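Local coordinates for protein fimbrium subunit Fim1C (Bacteroides vulgatus, PDB 4QB7) that is probably a component of the fimbrium tip, part of the filamentous cell-surface appendages that mediate adhesion and biofilm formation, at residues A172-K177 against A260-T265. Numbering follows the deposited sequence.
Sequences ANIKVK and ALFSDT. With SO4 (sulfate ion), chain B.
Asn173 reaches from strand 159-178 to the backbone of 260-262, just where the antiparallel pairing of the two segments gives out. Lys175 and Ala260 still form a regular non-hydrogen-bonded pair, with Lys175 CG alongside Ala260 CA, and Leu261 N bonds to Ile174 O at 2.8 Å. Beyond that the backbones part, and the Asn173 side chain takes over. Its OD1 accepts the N-H of Phe262 N at 3.1 Å, the donor tilted 28° from the carbonyl plane. The N-H that Leu261 gives to Ile174 O also leans weakly on Asn173 OD1, with Leu261 N at 3.3 Å, and a further weak bond comes from Ile174 N of the asparagine's own strand. Asn173 ND2 has a weak bond to a water that in turn donates to Asp264 OD1, a second, solvent-mediated link.

The Phe262 ring lies across the strand, one face set over the backbone at Asn173 C and Ile174 N, the latter above the ring centre. Its plane is only 20° from that of the Asn173 amide, and Ile174 CD1 meets Phe262 CZ at 3.7 Å; Phe234 packs on the ring edge-to-face. Leu261, its CG anti to the carbonyl carbon (chi1 -58°), brings CD1 to 3.7 Å from Val176 CG2 and 4.0 Å from Ile174 CG2. Leu193 and Val190 of strand 186-196 touch Ile174 and Leu261 respectively, joining this apolar side to the antiparallel sheet that contains 186-196.

Within the mixed sheet of this fimbrillin-like region, strand 159-178 also runs parallel to 323-331. One firm and two weak N-H bonds meet at Asn173 OD1, consistent with the asparagine carbonyl standing in for a strand acceptor where the backbones separate, while the buried apolar side chains pack beside it.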
ATOM      1  N   ALA A 172      -1.485   5.657   6.436  1.00 37.08           N
ATOM      2  CA  ALA A 172      -2.857   5.534   6.952  1.00 37.11           C
ATOM      3  C   ALA A 172      -3.506   6.893   7.182  1.00 43.70           C
ATOM      4  O   ALA A 172      -4.715   7.035   6.982  1.00 45.23           O
ATOM      5  CB  ALA A 172      -2.851   4.748   8.243  1.00 37.92           C
ATOM      6  N   ASN A 173      -2.707   7.886   7.616  1.00 39.08           N
ATOM      7  CA  ASN A 173      -3.170   9.241   7.854  1.00 38.87           C
ATOM      8  C   ASN A 173      -2.035  10.193   8.128  1.00 42.15           C
ATOM      9  O   ASN A 173      -0.920   9.791   8.418  1.00 42.15           O
ATOM     10  CB  ASN A 173      -4.164   9.299   9.028  1.00 41.03           C
ATOM     11  CG  ASN A 173      -5.397  10.092   8.712  1.00 53.23           C
ATOM     12  OD1 ASN A 173      -5.330  11.219   8.243  1.00 47.29           O
ATOM     13  ND2 ASN A 173      -6.554   9.499   8.913  1.00 46.72           N
ATOM     14  N   ILE A 174      -2.343  11.478   8.008  1.00 39.22           N
ATOM     15  CA  ILE A 174      -1.523  12.628   8.356  1.00 37.63           C
ATOM     16  C   ILE A 174      -2.470  13.484   9.192  1.00 43.63           C
ATOM     17  O   ILE A 174      -3.516  13.911   8.698  1.00 42.81           O
ATOM     18  CB  ILE A 174      -0.864  13.343   7.166  1.00 38.79           C
ATOM     19  CG1 ILE A 174       0.025  12.360   6.393  1.00 38.97           C
ATOM     20  CG2 ILE A 174      -0.040  14.518   7.691  1.00 37.61           C
ATOM     21  CD1 ILE A 174       0.471  12.781   5.075  1.00 40.68           C
ATOM     22  N   LYS A 175      -2.176  13.578  10.504  1.00 40.50           N
ATOM     23  CA  LYS A 175      -2.949  14.293  11.508  1.00 39.21           C
ATOM     24  C   LYS A 175      -2.207  15.566  11.929  1.00 44.83           C
ATOM     25  O   LYS A 175      -0.985  15.532  12.044  1.00 46.36           O
ATOM     26  CB  LYS A 175      -3.160  13.374  12.714  1.00 41.72           C
ATOM     27  CG  LYS A 175      -4.100  12.188  12.497  1.00 39.59           C
ATOM     28  CD  LYS A 175      -4.333  11.509  13.812  1.00 53.09           C
ATOM     29  CE  LYS A 175      -5.317  10.371  13.747  1.00 70.15           C
ATOM     30  NZ  LYS A 175      -5.115   9.437  14.888  1.00 81.34           N
ATOM     31  N   VAL A 176      -2.918  16.691  12.157  1.00 41.10           N
ATOM     32  CA  VAL A 176      -2.282  17.967  12.540  1.00 39.46           C
ATOM     33  C   VAL A 176      -2.903  18.566  13.803  1.00 43.26           C
ATOM     34  O   VAL A 176      -4.102  18.451  14.011  1.00 43.19           O
ATOM     35  CB  VAL A 176      -2.317  19.019  11.393  1.00 41.44           C
ATOM     36  CG1 VAL A 176      -1.383  20.180  11.691  1.00 40.75           C
ATOM     37  CG2 VAL A 176      -1.965  18.406  10.035  1.00 40.21           C
ATOM     38  N   LYS A 177      -2.090  19.241  14.635  1.00 40.19           N
ATOM     39  CA  LYS A 177      -2.590  19.961  15.815  1.00 39.63           C
ATOM     40  C   LYS A 177      -1.649  21.102  16.201  1.00 44.96           C
ATOM     41  O   LYS A 177      -0.440  20.953  16.016  1.00 45.60           O
ATOM     42  CB  LYS A 177      -2.784  19.023  17.020  1.00 41.16           C
ATOM     43  CG  LYS A 177      -1.536  18.275  17.429  1.00 40.59           C
ATOM     44  CD  LYS A 177      -1.662  17.599  18.740  1.00 36.87           C
ATOM     45  CE  LYS A 177      -0.456  16.721  18.952  1.00 42.19           C
ATOM     46  NZ  LYS A 177      -0.628  15.827  20.123  1.00 55.51           N
ATOM     47  N   ALA A 260      -7.257  14.440  11.653  1.00 40.36           N
ATOM     48  CA  ALA A 260      -6.901  13.732  10.419  1.00 40.23           C
ATOM     49  C   ALA A 260      -7.105  14.573   9.134  1.00 43.28           C
ATOM     50  O   ALA A 260      -8.101  15.307   9.019  1.00 41.97           O
ATOM     51  CB  ALA A 260      -7.727  12.471  10.315  1.00 41.15           C
ATOM     52  N   LEU A 261      -6.196  14.397   8.146  1.00 39.12           N
ATOM     53  CA  LEU A 261      -6.291  15.076   6.844  1.00 38.64           C
ATOM     54  C   LEU A 261      -6.880  14.140   5.762  1.00 43.59           C
ATOM     55  O   LEU A 261      -7.368  14.614   4.736  1.00 43.26           O
ATOM     56  CB  LEU A 261      -4.940  15.646   6.378  1.00 38.00           C
ATOM     57  CG  LEU A 261      -4.227  16.664   7.282  1.00 40.75           C
ATOM     58  CD1 LEU A 261      -2.911  17.044   6.679  1.00 39.13           C
ATOM     59  CD2 LEU A 261      -5.079  17.913   7.563  1.00 42.09           C
ATOM     60  N   PHE A 262      -6.848  12.825   6.014  1.00 41.11           N
ATOM     61  CA  PHE A 262      -7.418  11.787   5.140  1.00 41.30           C
ATOM     62  C   PHE A 262      -8.727  11.318   5.710  1.00 51.19           C
ATOM     63  O   PHE A 262      -8.864  11.263   6.940  1.00 52.32           O
ATOM     64  CB  PHE A 262      -6.487  10.551   5.001  1.00 41.23           C
ATOM     65  CG  PHE A 262      -5.061  10.720   4.524  1.00 41.03           C
ATOM     66  CD1 PHE A 262      -4.598  11.950   4.061  1.00 42.22           C
ATOM     67  CD2 PHE A 262      -4.198   9.634   4.478  1.00 41.17           C
ATOM     68  CE1 PHE A 262      -3.284  12.098   3.610  1.00 41.37           C
ATOM     69  CE2 PHE A 262      -2.880   9.791   4.045  1.00 42.57           C
ATOM     70  CZ  PHE A 262      -2.433  11.023   3.620  1.00 39.95           C
ATOM     71  N   SER A 263      -9.656  10.867   4.846  1.00 50.69           N
ATOM     72  CA  SER A 263     -10.916  10.323   5.344  1.00 51.60           C
ATOM     73  C   SER A 263     -10.660   8.927   5.920  1.00 56.69           C
ATOM     74  O   SER A 263      -9.610   8.346   5.644  1.00 56.79           O
ATOM     75  CB  SER A 263     -11.973  10.309   4.247  1.00 56.02           C
ATOM     76  OG  SER A 263     -11.786   9.217   3.370  1.00 69.48           O
ATOM     77  N   ASP A 264     -11.588   8.411   6.734  1.00 54.95           N
ATOM     78  CA  ASP A 264     -11.508   7.093   7.381  1.00 56.37           C
ATOM     79  C   ASP A 264     -11.260   5.949   6.417  1.00 61.39           C
ATOM     80  O   ASP A 264     -10.598   4.973   6.780  1.00 62.59           O
ATOM     81  CB  ASP A 264     -12.810   6.780   8.150  1.00 60.13           C
ATOM     82  CG  ASP A 264     -12.938   7.435   9.520  1.00 81.15           C
ATOM     83  OD1 ASP A 264     -11.901   7.928  10.053  1.00 81.39           O
ATOM     84  OD2 ASP A 264     -14.068   7.435  10.075  1.00 92.80           O
ATOM     85  N   THR A 265     -11.813   6.050   5.215  1.00 56.96           N
ATOM     86  CA  THR A 265     -11.732   4.992   4.220  1.00 56.90           C
ATOM     87  C   THR A 265     -10.573   5.175   3.226  1.00 59.16           C
ATOM     88  O   THR A 265     -10.276   4.234   2.486  1.00 61.46           O
ATOM     89  CB  THR A 265     -13.073   4.891   3.481  1.00 66.39           C
ATOM     90  OG1 THR A 265     -13.475   6.191   3.031  1.00 69.89           O
ATOM     91  CG2 THR A 265     -14.161   4.301   4.359  1.00 64.81           C
TER
HETATM   92  S   SO4 B 401      -2.594  12.704  19.022  0.70 59.59           S
HETATM   93  O1  SO4 B 401      -3.561  12.244  20.014  0.70 62.59           O
HETATM   94  O2  SO4 B 401      -1.232  12.270  19.368  0.70 57.89           O
HETATM   95  O3  SO4 B 401      -2.960  12.145  17.712  0.70 60.47           O
HETATM   96  O4  SO4 B 401      -2.672  14.160  19.029  0.70 59.14           O
HETATM   97  O   HOH W   1      -9.762   9.711   9.982  1.00 78.36           O